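Local coordinates for Tlr1174 protein (Synechococcus elongatus, PDB 2OZT) that converts 2-succinyl-6-hydroxy-2,4-cyclohexadiene-1-carboxylate to 2-succinylbenzoate, using a divalent metal ion, on the route to phylloquinone, at residues A[9-14]-A[25-30]; A[32-37]-A[317-322]; A[47-52]-A[84-89]; A[275-280]-A[304-309]. All blocks are in the same frame, centred on the assembly; numbering follows the deposited sequence. Where two conformers were deposited one is given.

Contact 1: A[9-14]-A[25-30]; sequences IYEEPL and WRSRSG
The ring of Tyr10 is folded back over the neighbouring strand, one face pressed onto the peptide between Ser29 and Gly30. Gly30 N sits above the middle of the ring, and Gly30 CA makes a CH-pi contact 3.8 Å from the Tyr10 ring centroid. A chi1 of 76° swings CG between the backbone N and the carbonyl carbon, which brings the ring over the glycine; the glycine has no CB, and one in that position would clash with Tyr10 CE2. Tyr32 stacks on the ring from the other side, and the Tyr10 hydroxyl is hydrogen-bonded to Glu46 and Arg304. An alanine here removes the ring and hydroxyl, which would probably leave the Ser29-Gly30 peptide uncovered on that side and Glu46 and Arg304 without their shared partner.

These two strands are the first hairpin of the antiparallel sheet in the enolase-type capping domain. Tyr10 with Gly30 and Glu12 with Arg28 are the hydrogen-bonded pairs, Glu12 N lying 2.7 Å from Arg28 O in a nearly straight bond. On the Tyr10 face, Arg28 bends at chi2 and chi3 to bury its guanidinium, which is gripped by the carbonyls of Ala48, Pro49, Ala273 and Leu274. Leu14 crosses it obliquely, its CD2 3.9 Å from Arg28 CG, and rests CD1 3.6 Å from Trp25 O. Glu12 runs out extended from the same face to a salt bridge with Arg304. On the other face, beside Pro13 and Ser27, Glu11 bends at chi2 across to the other strand until OE2 comes within 2.7 Å of Ser29 OG.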
loop_
_atom_site.group_PDB
_atom_site.type_symbol
_atom_site.label_atom_id
_atom_site.label_comp_id
_atom_site.label_asym_id
_atom_site.label_seq_id
_atom_site.Cartn_x
_atom_site.Cartn_y
_atom_site.Cartn_z
ATOM N N ILE A 9 5.477 -8.845 19.592
ATOM C CA ILE A 9 6.188 -7.851 18.768
ATOM C C ILE A 9 7.172 -8.549 17.858
ATOM O O ILE A 9 7.712 -9.604 18.202
ATOM C CB ILE A 9 6.900 -6.835 19.649
ATOM C CG1 ILE A 9 7.137 -5.548 18.846
ATOM C CG2 ILE A 9 8.234 -7.404 20.192
ATOM C CD1 ILE A 9 7.610 -4.349 19.684
ATOM N N TYR A 10 7.404 -7.936 16.690
ATOM C CA TYR A 10 8.501 -8.331 15.796
ATOM C C TYR A 10 9.287 -7.113 15.391
ATOM O O TYR A 10 8.748 -6.044 15.392
ATOM C CB TYR A 10 7.972 -9.090 14.571
ATOM C CG TYR A 10 7.293 -8.275 13.474
ATOM C CD1 TYR A 10 8.043 -7.540 12.559
ATOM C CD2 TYR A 10 5.909 -8.274 13.343
ATOM C CE1 TYR A 10 7.441 -6.845 11.529
ATOM C CE2 TYR A 10 5.279 -7.579 12.293
ATOM C CZ TYR A 10 6.054 -6.862 11.393
ATOM O OH TYR A 10 5.443 -6.183 10.350
ATOM N N GLU A 11 10.584 -7.286 15.114
ATOM C CA GLU A 11 11.415 -6.195 14.564
ATOM C C GLU A 11 12.360 -6.867 13.580
ATOM O O GLU A 11 13.341 -7.498 13.998
ATOM C CB GLU A 11 12.168 -5.440 15.680
ATOM C CG GLU A 11 13.160 -4.338 15.207
ATOM C CD GLU A 11 13.256 -3.142 16.174
ATOM O OE1 GLU A 11 13.985 -3.179 17.203
ATOM O OE2 GLU A 11 12.606 -2.123 15.891
ATOM N N GLU A 12 12.057 -6.742 12.283
ATOM C CA GLU A 12 12.691 -7.504 11.209
ATOM C C GLU A 12 13.585 -6.615 10.326
ATOM O O GLU A 12 13.129 -5.650 9.732
ATOM C CB GLU A 12 11.601 -8.185 10.366
ATOM C CG GLU A 12 12.108 -9.116 9.301
ATOM C CD GLU A 12 11.008 -9.688 8.444
ATOM O OE1 GLU A 12 9.889 -9.960 8.980
ATOM O OE2 GLU A 12 11.274 -9.877 7.232
ATOM N N PRO A 13 14.891 -6.919 10.260
ATOM C CA PRO A 13 15.718 -6.136 9.354
ATOM C C PRO A 13 15.237 -6.191 7.893
ATOM O O PRO A 13 14.779 -7.236 7.407
ATOM C CB PRO A 13 17.097 -6.817 9.490
ATOM C CG PRO A 13 17.064 -7.377 10.916
ATOM C CD PRO A 13 15.677 -7.911 11.025
ATOM N N LEU A 14 15.370 -5.075 7.186
ATOM C CA LEU A 14 15.023 -5.059 5.766
ATOM C C LEU A 14 16.090 -5.868 5.040
ATOM O O LEU A 14 17.212 -6.027 5.565
ATOM C CB LEU A 14 14.941 -3.629 5.236
ATOM C CG LEU A 14 13.813 -2.740 5.812
ATOM C CD1 LEU A 14 13.797 -1.364 5.180
ATOM C CD2 LEU A 14 12.431 -3.422 5.574
ATOM N N TRP A 25 15.654 3.777 6.041
ATOM C CA TRP A 25 14.958 2.714 6.784
ATOM C C TRP A 25 15.861 1.472 6.876
ATOM O O TRP A 25 16.434 1.064 5.861
ATOM C CB TRP A 25 13.677 2.305 6.031
ATOM C CG TRP A 25 12.592 3.369 5.870
ATOM C CD1 TRP A 25 12.632 4.482 5.067
ATOM C CD2 TRP A 25 11.302 3.384 6.506
ATOM N NE1 TRP A 25 11.454 5.197 5.184
ATOM C CE2 TRP A 25 10.623 4.543 6.057
ATOM C CE3 TRP A 25 10.661 2.536 7.421
ATOM C CZ2 TRP A 25 9.329 4.874 6.492
ATOM C CZ3 TRP A 25 9.389 2.867 7.857
ATOM C CH2 TRP A 25 8.731 4.029 7.386
ATOM N N ARG A 26 15.981 0.858 8.059
ATOM C CA ARG A 26 16.793 -0.371 8.193
ATOM C C ARG A 26 16.050 -1.619 8.708
ATOM O O ARG A 26 16.552 -2.741 8.635
ATOM C CB ARG A 26 18.036 -0.088 9.043
ATOM C CG ARG A 26 18.931 0.946 8.369
ATOM C CD ARG A 26 20.052 1.463 9.269
ATOM N NE ARG A 26 20.719 2.601 8.630
ATOM C CZ ARG A 26 21.515 2.514 7.563
ATOM N NH1 ARG A 26 21.769 1.336 6.994
ATOM N NH2 ARG A 26 22.058 3.612 7.060
ATOM N N SER A 27 14.825 -1.417 9.183
ATOM C CA SER A 27 14.067 -2.506 9.751
ATOM C C SER A 27 12.600 -2.105 9.709
ATOM O O SER A 27 12.281 -0.940 9.464
ATOM C CB SER A 27 14.478 -2.730 11.212
ATOM O OG SER A 27 14.059 -1.648 12.016
ATOM N N ARG A 28 11.735 -3.102 9.894
ATOM C CA ARG A 28 10.286 -2.879 10.100
ATOM C C ARG A 28 9.889 -3.608 11.362
ATOM O O ARG A 28 10.351 -4.714 11.584
ATOM C CB ARG A 28 9.442 -3.436 8.933
ATOM C CG ARG A 28 9.346 -2.475 7.749
ATOM C CD ARG A 28 8.358 -1.411 8.104
ATOM N NE ARG A 28 6.955 -1.745 7.814
ATOM C CZ ARG A 28 5.903 -1.333 8.533
ATOM N NH1 ARG A 28 4.674 -1.584 8.073
ATOM N NH2 ARG A 28 6.072 -0.712 9.703
ATOM N N SER A 29 9.004 -2.995 12.143
ATOM C CA SER A 29 8.491 -3.610 13.386
ATOM C C SER A 29 6.972 -3.697 13.286
ATOM O O SER A 29 6.336 -2.975 12.508
ATOM C CB SER A 29 8.881 -2.769 14.582
ATOM O OG SER A 29 10.303 -2.784 14.726
ATOM N N GLY A 30 6.391 -4.574 14.106
ATOM C CA GLY A 30 4.914 -4.710 14.147
ATOM C C GLY A 30 4.538 -5.710 15.190
ATOM O O GLY A 30 5.367 -6.099 16.032
#

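Contact 2: A[32-37]-A[317-322]; sequences YLRLED and RLWERL
One face of the Trp319 indole is covered by the aliphatic stem of Arg34. Arg34 CD lies over the five-membered ring of Trp319, 3.5 Å from its centroid, in a CH-pi contact, while Arg34 CB sits above the six-membered ring, 3.7 Å from Trp319 CH2. At the indole edge, near its plane, Tyr32 O approaches Trp319 CZ3 to 3.4 Å, and Tyr32 CB packs against the same carbon. The Tyr32 ring is met at its own edge: Leu322 CD1, on the last modelled residue, stands 4.0 Å from Tyr32 CD2.

Arg34 can cover both indole rings because its chain is extended from CG to NE, with CG anti to the backbone N (chi1 -179°), and crosses Trp319 at about a right angle. The charged end overshoots the indole: the guanidinium plane is turned 34° from it, and at 5.4 Å from Arg34 CZ to the Trp319 five-membered ring centroid any cation-pi attraction is weak. Trp319 has a further cation-pi partner in Arg8.

Here the C-terminal helix 312-320, having left the barrel, comes back to lie on the sheet of the N-terminal capping domain, so that both ends of the polypeptide meet in one domain, as in other enolase superfamily members. Leu33 and Leu35, turned to the other side of the strand, pack against helix 85-97 instead. Two carboxylates hold the arginine head: Arg34 NH1 reaches Glu36 OE1 at 2.9 Å, on the anti side and 18° out of the carboxylate plane, and NH2 pairs with Glu316 on the preceding part of the helix.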
loop_
_atom_site.group_PDB
_atom_site.type_symbol
_atom_site.label_atom_id
_atom_site.label_comp_id
_atom_site.label_asym_id
_atom_site.label_seq_id
_atom_site.Cartn_x
_atom_site.Cartn_y
_atom_site.Cartn_z
ATOM N N TYR A 32 2.368 -9.444 15.706
ATOM C CA TYR A 32 1.572 -10.603 15.227
ATOM C C TYR A 32 0.572 -11.035 16.277
ATOM O O TYR A 32 0.889 -11.086 17.463
ATOM C CB TYR A 32 2.459 -11.793 14.903
ATOM C CG TYR A 32 3.435 -11.542 13.782
ATOM C CD1 TYR A 32 3.014 -10.972 12.588
ATOM C CD2 TYR A 32 4.780 -11.873 13.910
ATOM C CE1 TYR A 32 3.887 -10.726 11.574
ATOM C CE2 TYR A 32 5.684 -11.637 12.866
ATOM C CZ TYR A 32 5.208 -11.089 11.693
ATOM O OH TYR A 32 6.092 -10.842 10.650
ATOM N N LEU A 33 -0.639 -11.344 15.808
ATOM C CA LEU A 33 -1.724 -11.837 16.664
ATOM C C LEU A 33 -1.958 -13.295 16.344
ATOM O O LEU A 33 -1.972 -13.678 15.189
ATOM C CB LEU A 33 -3.046 -11.144 16.336
ATOM C CG LEU A 33 -3.035 -9.624 16.502
ATOM C CD1 LEU A 33 -4.332 -9.011 15.986
ATOM C CD2 LEU A 33 -2.791 -9.177 17.919
ATOM N N ARG A 34 -2.173 -14.083 17.409
ATOM C CA ARG A 34 -2.569 -15.507 17.254
ATOM C C ARG A 34 -3.821 -15.761 18.066
ATOM O O ARG A 34 -3.796 -15.558 19.269
ATOM C CB ARG A 34 -1.426 -16.398 17.703
ATOM C CG ARG A 34 -1.758 -17.924 17.555
ATOM C CD ARG A 34 -0.624 -18.754 18.111
ATOM N NE ARG A 34 -0.761 -20.218 17.901
ATOM C CZ ARG A 34 -1.479 -21.028 18.677
ATOM N NH1 ARG A 34 -2.208 -20.573 19.690
ATOM N NH2 ARG A 34 -1.508 -22.331 18.380
ATOM N N LEU A 35 -4.884 -16.245 17.390
ATOM C CA LEU A 35 -6.217 -16.424 17.978
ATOM C C LEU A 35 -6.479 -17.925 17.988
ATOM O O LEU A 35 -6.095 -18.606 17.073
ATOM C CB LEU A 35 -7.259 -15.718 17.109
ATOM C CG LEU A 35 -7.552 -14.261 17.459
ATOM C CD1 LEU A 35 -6.279 -13.381 17.392
ATOM C CD2 LEU A 35 -8.662 -13.704 16.560
ATOM N N GLU A 36 -7.069 -18.440 19.069
ATOM C CA GLU A 36 -7.377 -19.874 19.087
ATOM C C GLU A 36 -8.715 -20.086 19.755
ATOM O O GLU A 36 -8.967 -19.555 20.830
ATOM C CB GLU A 36 -6.274 -20.638 19.798
ATOM C CG GLU A 36 -6.469 -22.205 19.784
ATOM C CD GLU A 36 -5.315 -22.973 20.384
ATOM O OE1 GLU A 36 -4.208 -22.428 20.565
ATOM O OE2 GLU A 36 -5.492 -24.187 20.688
ATOM N N ASP A 37 -9.579 -20.860 19.098
ATOM C CA ASP A 37 -10.872 -21.161 19.726
ATOM C C ASP A 37 -10.798 -22.411 20.606
ATOM O O ASP A 37 -9.757 -23.086 20.687
ATOM C CB ASP A 37 -12.016 -21.228 18.685
ATOM C CG ASP A 37 -11.894 -22.394 17.711
ATOM O OD1 ASP A 37 -11.148 -23.378 17.956
ATOM O OD2 ASP A 37 -12.569 -22.375 16.647
ATOM N N ARG A 317 5.139 -21.922 12.254
ATOM C CA ARG A 317 6.604 -21.715 12.233
ATOM C C ARG A 317 6.968 -20.252 12.450
ATOM O O ARG A 317 7.890 -19.937 13.216
ATOM C CB ARG A 317 7.230 -22.184 10.915
ATOM C CG ARG A 317 7.360 -23.710 10.732
ATOM C CD ARG A 317 8.209 -24.056 9.495
ATOM N NE ARG A 317 7.436 -24.728 8.441
ATOM C CZ ARG A 317 7.093 -24.197 7.266
ATOM N NH1 ARG A 317 6.385 -24.922 6.407
ATOM N NH2 ARG A 317 7.437 -22.950 6.942
ATOM N N LEU A 318 6.239 -19.353 11.778
ATOM C CA LEU A 318 6.535 -17.927 11.845
ATOM C C LEU A 318 6.323 -17.488 13.287
ATOM O O LEU A 318 7.178 -16.830 13.880
ATOM C CB LEU A 318 5.609 -17.153 10.891
ATOM C CG LEU A 318 5.931 -15.714 10.508
ATOM C CD1 LEU A 318 7.350 -15.574 9.922
ATOM C CD2 LEU A 318 4.949 -15.268 9.468
ATOM N N TRP A 319 5.195 -17.896 13.863
ATOM C CA TRP A 319 4.853 -17.546 15.235
ATOM C C TRP A 319 5.890 -18.092 16.232
ATOM O O TRP A 319 6.334 -17.364 17.121
ATOM C CB TRP A 319 3.445 -18.069 15.568
ATOM C CG TRP A 319 3.019 -17.839 16.990
ATOM C CD1 TRP A 319 3.027 -18.764 18.018
ATOM C CD2 TRP A 319 2.511 -16.634 17.552
ATOM N NE1 TRP A 319 2.585 -18.185 19.174
ATOM C CE2 TRP A 319 2.255 -16.878 18.923
ATOM C CE3 TRP A 319 2.258 -15.341 17.033
ATOM C CZ2 TRP A 319 1.743 -15.904 19.781
ATOM C CZ3 TRP A 319 1.746 -14.383 17.894
ATOM C CH2 TRP A 319 1.472 -14.677 19.243
ATOM N N GLU A 320 6.252 -19.361 16.087
ATOM C CA GLU A 320 7.150 -20.008 17.060
ATOM C C GLU A 320 8.581 -19.478 16.976
ATOM O O GLU A 320 9.305 -19.450 17.978
ATOM C CB GLU A 320 7.089 -21.527 16.888
ATOM C CG GLU A 320 5.794 -22.078 17.465
ATOM C CD GLU A 320 5.530 -23.536 17.146
ATOM O OE1 GLU A 320 6.302 -24.147 16.375
ATOM O OE2 GLU A 320 4.526 -24.068 17.674
ATOM N N ARG A 321 8.962 -19.031 15.787
ATOM C CA ARG A 321 10.273 -18.439 15.531
ATOM C C ARG A 321 10.517 -17.230 16.429
ATOM O O ARG A 321 11.666 -16.818 16.607
ATOM C CB ARG A 321 10.356 -18.026 14.064
ATOM C CG ARG A 321 11.730 -18.046 13.430
ATOM C CD ARG A 321 11.623 -18.325 11.909
ATOM N NE ARG A 321 10.872 -17.294 11.189
ATOM C CZ ARG A 321 11.412 -16.197 10.657
ATOM N NH1 ARG A 321 12.719 -15.974 10.757
ATOM N NH2 ARG A 321 10.647 -15.319 10.022
ATOM N N LEU A 322 9.439 -16.675 16.997
ATOM C CA LEU A 322 9.523 -15.511 17.886
ATOM C C LEU A 322 9.803 -15.901 19.342
ATOM O O LEU A 322 9.758 -17.088 19.704
ATOM C CB LEU A 322 8.266 -14.620 17.777
ATOM C CG LEU A 322 8.268 -13.625 16.596
ATOM C CD1 LEU A 322 7.706 -14.210 15.336
ATOM C CD2 LEU A 322 7.484 -12.381 16.920
#

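Contact 3: A[47-52]-A[84-89]; sequences IAPLPG and LPAAQF
Ile47 lays both branches of its side chain along the backbone of Ala86 and Ala87, where the last residue of strand 42-47 meets the first turn of helix 85-97. This is sheet-on-helix packing inside the alpha+beta capping domain of the enolase superfamily, with no hydrogen bond between the two segments. Ile47 CG2, anti to the backbone N, touches Ala87 N at 3.7 Å; CG1, with chi1 -57°, carries Ile47 CD1 to 4.2 Å from Ala87 CB. Two residues on, the Pro49 ring flanks the methyl of Ala86, with Pro49 CD 3.9 Å from Ala86 CB. The helix side chains met here are the small methyls of Ala86 and Ala87, which lets the backbones come close: the CA atoms of Ile47 and Ala86 are 5.3 Å apart. An alanine in place of Ile47 takes from Ala87 CB its neighbour in CD1 and would probably open a gap against the Ala86-Ala87 peptide.

Further out, backbone bonding to Ile31 keeps Ile47 on the sheet, and Leu33 packs against its CD1. Asp61 of helix 58-67 touches Ile47, Pro49 and Ala87, closing another side of the cluster. Next along the loop, Leu50 packs on Trp25, Arg28 and Leu248. The helix start is fixed by its own first turn, in which Gln88 N bonds to Leu84 O, and by the carboxylate of Glu56, whose OE1 takes Ala86 N while OE2 takes Ala87 N.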
loop_
_atom_site.group_PDB
_atom_site.type_symbol
_atom_site.label_atom_id
_atom_site.label_comp_id
_atom_site.label_asym_id
_atom_site.label_seq_id
_atom_site.Cartn_x
_atom_site.Cartn_y
_atom_site.Cartn_z
ATOM N N ILE A 47 -0.401 -6.381 12.737
ATOM C CA ILE A 47 -0.578 -4.925 12.929
ATOM C C ILE A 47 0.776 -4.261 12.709
ATOM O O ILE A 47 1.714 -4.454 13.489
ATOM C CB ILE A 47 -1.006 -4.627 14.380
ATOM C CG1 ILE A 47 -2.304 -5.404 14.709
ATOM C CG2 ILE A 47 -1.172 -3.161 14.674
ATOM C CD1 ILE A 47 -2.722 -5.336 16.191
ATOM N N ALA A 48 0.901 -3.491 11.622
ATOM C CA ALA A 48 2.189 -2.898 11.275
ATOM C C ALA A 48 2.037 -1.474 10.739
ATOM O O ALA A 48 2.296 -1.247 9.557
ATOM C CB ALA A 48 2.879 -3.788 10.220
ATOM N N PRO A 49 1.687 -0.501 11.585
ATOM C CA PRO A 49 1.641 0.869 11.089
ATOM C C PRO A 49 3.031 1.291 10.577
ATOM O O PRO A 49 4.082 0.749 11.016
ATOM C CB PRO A 49 1.244 1.677 12.310
ATOM C CG PRO A 49 1.723 0.832 13.519
ATOM C CD PRO A 49 1.422 -0.590 13.032
ATOM N N LEU A 50 3.039 2.186 9.599
ATOM C CA LEU A 50 4.289 2.569 8.955
ATOM C C LEU A 50 4.694 3.967 9.454
ATOM O O LEU A 50 3.925 4.896 9.317
ATOM C CB LEU A 50 4.081 2.553 7.430
ATOM C CG LEU A 50 5.291 2.745 6.504
ATOM C CD1 LEU A 50 6.299 1.629 6.671
ATOM C CD2 LEU A 50 4.809 2.784 5.059
ATOM N N PRO A 51 5.863 4.082 10.136
ATOM C CA PRO A 51 6.291 5.374 10.680
ATOM C C PRO A 51 6.217 6.493 9.633
ATOM O O PRO A 51 6.723 6.332 8.508
ATOM C CB PRO A 51 7.750 5.104 11.087
ATOM C CG PRO A 51 7.717 3.626 11.571
ATOM C CD PRO A 51 6.842 3.015 10.443
ATOM N N GLY A 52 5.572 7.586 10.021
ATOM C CA GLY A 52 5.434 8.733 9.135
ATOM C C GLY A 52 4.130 8.755 8.375
ATOM O O GLY A 52 3.725 9.810 7.901
ATOM N N LEU A 84 -6.690 3.920 15.384
ATOM C CA LEU A 84 -5.682 2.841 15.235
ATOM C C LEU A 84 -6.080 1.895 14.075
ATOM O O LEU A 84 -6.432 0.718 14.289
ATOM C CB LEU A 84 -5.591 2.029 16.524
ATOM C CG LEU A 84 -5.244 2.827 17.795
ATOM C CD1 LEU A 84 -5.318 1.909 19.044
ATOM C CD2 LEU A 84 -3.884 3.514 17.666
ATOM N N PRO A 85 -6.060 2.400 12.842
ATOM C CA PRO A 85 -6.561 1.580 11.722
ATOM C C PRO A 85 -5.747 0.334 11.421
ATOM O O PRO A 85 -6.327 -0.680 11.017
ATOM C CB PRO A 85 -6.533 2.535 10.525
ATOM C CG PRO A 85 -5.544 3.614 10.913
ATOM C CD PRO A 85 -5.667 3.758 12.433
ATOM N N ALA A 86 -4.426 0.362 11.614
ATOM C CA ALA A 86 -3.661 -0.892 11.447
ATOM C C ALA A 86 -4.086 -1.963 12.474
ATOM O O ALA A 86 -4.125 -3.142 12.135
ATOM C CB ALA A 86 -2.128 -0.615 11.479
ATOM N N ALA A 87 -4.372 -1.517 13.702
ATOM C CA ALA A 87 -4.910 -2.463 14.703
ATOM C C ALA A 87 -6.269 -3.008 14.275
ATOM O O ALA A 87 -6.505 -4.221 14.421
ATOM C CB ALA A 87 -4.996 -1.784 16.066
ATOM N N GLN A 88 -7.154 -2.148 13.764
ATOM C CA GLN A 88 -8.429 -2.609 13.205
ATOM C C GLN A 88 -8.198 -3.672 12.124
ATOM O O GLN A 88 -8.863 -4.724 12.101
ATOM C CB GLN A 88 -9.263 -1.470 12.639
ATOM C CG GLN A 88 -9.685 -0.374 13.631
ATOM C CD GLN A 88 -10.452 0.746 12.915
ATOM O OE1 GLN A 88 -9.958 1.359 11.944
ATOM N NE2 GLN A 88 -11.641 1.054 13.428
ATOM N N PHE A 89 -7.266 -3.433 11.211
ATOM C CA PHE A 89 -6.971 -4.419 10.167
ATOM C C PHE A 89 -6.466 -5.712 10.775
ATOM O O PHE A 89 -6.931 -6.822 10.423
ATOM C CB PHE A 89 -5.897 -3.856 9.206
ATOM C CG PHE A 89 -5.260 -4.892 8.318
ATOM C CD1 PHE A 89 -5.824 -5.251 7.109
ATOM C CD2 PHE A 89 -4.082 -5.555 8.708
ATOM C CE1 PHE A 89 -5.227 -6.170 6.264
ATOM C CE2 PHE A 89 -3.481 -6.506 7.872
ATOM C CZ PHE A 89 -4.046 -6.822 6.645
#

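Contact 4: A[275-280]-A[304-309]; sequences EGAIAR and RSAPLL
Arg304 lies flat on the peptide joining Glu275 to Gly276, in the close-packed part of the contact. Gly276 N sits over the middle of the guanidinium, 3.4 Å from Arg304 CZ, and Gly276 CA comes within 3.3 Å of Arg304 NH2. The glycine permits this, since a CB there would collide with Arg304 NH2. The head is then held by Leu274 O and by strand 3-20, with Glu12 as the salt-bridge partner.

Arg280, its plane turned 72° from that of Arg304, fills the other side of the same corner. Ala306 CB rests over the centre of its guanidinium, 3.5 Å from Arg280 CZ. At the edge, Arg304 O takes a bond of 2.8 Å from Arg280 NH2, coming from above the carbonyl plane, and a weak one from NH1. NE and NH2 also make weak bonds to Glu275 O, and NE forms a salt bridge with Glu275 OE1, though its hydrogen bond is weak; Ser272 binds OE1 as well.

Gly276 is the N-cap residue of helix 277-290, which follows strand 268-270 of the enolase-type barrel, while 304-309 is the connection that leads out to helix 312-320. The barrel thus meets its exit path here.

Packing stays close at the first helix turn, where Ala277 CB touches Pro307 O at 3.3 Å and Leu309 CG at 3.8 Å; Leu309 CD1 also reaches Ile278 CG1. The loose side is at Ser305, Pro307 and Leu308, all at least partly exposed. Leu308 adds one methyl, CD2, at 3.9 Å from Arg280 CB, whereas the CB atoms of Pro307 and Ser305 point away from the helix.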
loop_
_atom_site.group_PDB
_atom_site.type_symbol
_atom_site.label_atom_id
_atom_site.label_comp_id
_atom_site.label_asym_id
_atom_site.label_seq_id
_atom_site.Cartn_x
_atom_site.Cartn_y
_atom_site.Cartn_z
ATOM N N GLU A 275 4.818 -4.698 4.809
ATOM C CA GLU A 275 4.294 -5.558 5.871
ATOM C C GLU A 275 4.810 -6.987 5.670
ATOM O O GLU A 275 5.413 -7.312 4.651
ATOM C CB GLU A 275 2.745 -5.511 5.899
ATOM C CG GLU A 275 2.068 -6.038 4.654
ATOM C CD GLU A 275 2.227 -5.132 3.429
ATOM O OE1 GLU A 275 3.090 -5.445 2.583
ATOM O OE2 GLU A 275 1.463 -4.161 3.321
ATOM N N GLY A 276 4.549 -7.868 6.644
ATOM C CA GLY A 276 5.079 -9.223 6.542
ATOM C C GLY A 276 4.086 -10.171 5.888
ATOM O O GLY A 276 3.023 -9.744 5.376
ATOM N N ALA A 277 4.440 -11.465 5.886
ATOM C CA ALA A 277 3.668 -12.469 5.166
ATOM C C ALA A 277 2.259 -12.690 5.722
ATOM O O ALA A 277 1.336 -13.021 4.956
ATOM C CB ALA A 277 4.433 -13.789 5.188
ATOM N N ILE A 278 2.066 -12.499 7.017
ATOM C CA ILE A 278 0.717 -12.668 7.571
ATOM C C ILE A 278 -0.224 -11.607 6.972
ATOM O O ILE A 278 -1.253 -11.919 6.408
ATOM C CB ILE A 278 0.726 -12.676 9.091
ATOM C CG1 ILE A 278 1.410 -13.974 9.537
ATOM C CG2 ILE A 278 -0.689 -12.543 9.641
ATOM C CD1 ILE A 278 1.626 -14.058 11.101
ATOM N N ALA A 279 0.200 -10.339 7.025
ATOM C CA ALA A 279 -0.618 -9.259 6.459
ATOM C C ALA A 279 -0.748 -9.395 4.956
ATOM O O ALA A 279 -1.823 -9.208 4.416
ATOM C CB ALA A 279 0.064 -7.902 6.778
ATOM N N ARG A 280 0.363 -9.681 4.269
ATOM C CA ARG A 280 0.282 -9.769 2.776
ATOM C C ARG A 280 -0.683 -10.888 2.365
ATOM O O ARG A 280 -1.471 -10.691 1.447
ATOM C CB ARG A 280 1.646 -10.011 2.116
ATOM C CG ARG A 280 2.524 -8.829 2.240
ATOM C CD ARG A 280 3.639 -8.711 1.187
ATOM N NE ARG A 280 4.640 -7.836 1.790
ATOM C CZ ARG A 280 5.904 -7.681 1.398
ATOM N NH1 ARG A 280 6.374 -8.323 0.312
ATOM N NH2 ARG A 280 6.687 -6.864 2.095
ATOM N N ARG A 304 11.574 -5.802 1.579
ATOM C CA ARG A 304 10.981 -6.799 2.470
ATOM C C ARG A 304 10.282 -7.887 1.710
ATOM O O ARG A 304 9.186 -7.715 1.192
ATOM C CB ARG A 304 10.040 -6.179 3.495
ATOM C CG ARG A 304 9.513 -7.224 4.465
ATOM C CD ARG A 304 8.756 -6.584 5.613
ATOM N NE ARG A 304 8.430 -7.594 6.629
ATOM C CZ ARG A 304 7.756 -7.339 7.750
ATOM N NH1 ARG A 304 7.190 -6.169 7.967
ATOM N NH2 ARG A 304 7.506 -8.329 8.604
ATOM N N SER A 305 10.944 -9.026 1.679
ATOM C CA SER A 305 10.421 -10.191 1.055
ATOM C C SER A 305 9.471 -10.857 2.042
ATOM O O SER A 305 9.793 -11.031 3.222
ATOM C CB SER A 305 11.604 -11.101 0.677
ATOM O OG SER A 305 11.147 -12.380 0.329
ATOM N N ALA A 306 8.299 -11.220 1.553
ATOM C CA ALA A 306 7.287 -11.832 2.417
ATOM C C ALA A 306 6.440 -12.778 1.586
ATOM O O ALA A 306 5.321 -12.458 1.160
ATOM C CB ALA A 306 6.440 -10.745 3.081
ATOM N N PRO A 307 6.994 -13.951 1.285
ATOM C CA PRO A 307 6.255 -14.916 0.477
ATOM C C PRO A 307 4.917 -15.296 1.117
ATOM O O PRO A 307 4.822 -15.455 2.346
ATOM C CB PRO A 307 7.215 -16.118 0.424
ATOM C CG PRO A 307 8.600 -15.453 0.580
ATOM C CD PRO A 307 8.349 -14.428 1.635
ATOM N N LEU A 308 3.882 -15.408 0.291
ATOM C CA LEU A 308 2.569 -15.749 0.816
ATOM C C LEU A 308 2.581 -17.106 1.514
ATOM O O LEU A 308 3.297 -18.032 1.079
ATOM C CB LEU A 308 1.495 -15.704 -0.268
ATOM C CG LEU A 308 1.435 -14.411 -1.092
ATOM C CD1 LEU A 308 0.208 -14.456 -1.947
ATOM C CD2 LEU A 308 1.421 -13.164 -0.190
ATOM N N LEU A 309 1.794 -17.204 2.573
ATOM C CA LEU A 309 1.721 -18.396 3.405
ATOM C C LEU A 309 0.682 -19.365 2.862
ATOM O O LEU A 309 -0.486 -19.020 2.742
ATOM C CB LEU A 309 1.380 -17.975 4.827
ATOM C CG LEU A 309 2.440 -17.048 5.451
ATOM C CD1 LEU A 309 1.870 -16.400 6.701
ATOM C CD2 LEU A 309 3.684 -17.801 5.801
#

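Overall arrangement
From the N terminus, contact 1 comes first, a short hairpin closed over ten residues between strands 3-20 and 23-36. The second strand continues into 32-37, where contact 2 opens; it closes only at the C terminus, 280 residues on, with helix 312-320 laid against the sheet. Contacts 3 and 4 both fall within that span, one after the other and without crossing: contact 3 ties the end of strand 42-47 to helix 85-97 within the capping domain, and contact 4 joins the start of barrel helix 277-290 to the exit segment 304-309. Contact 1 meets contact 4 through Arg304, and Ile278 bridges contacts 4 and 2, linking barrel and cap.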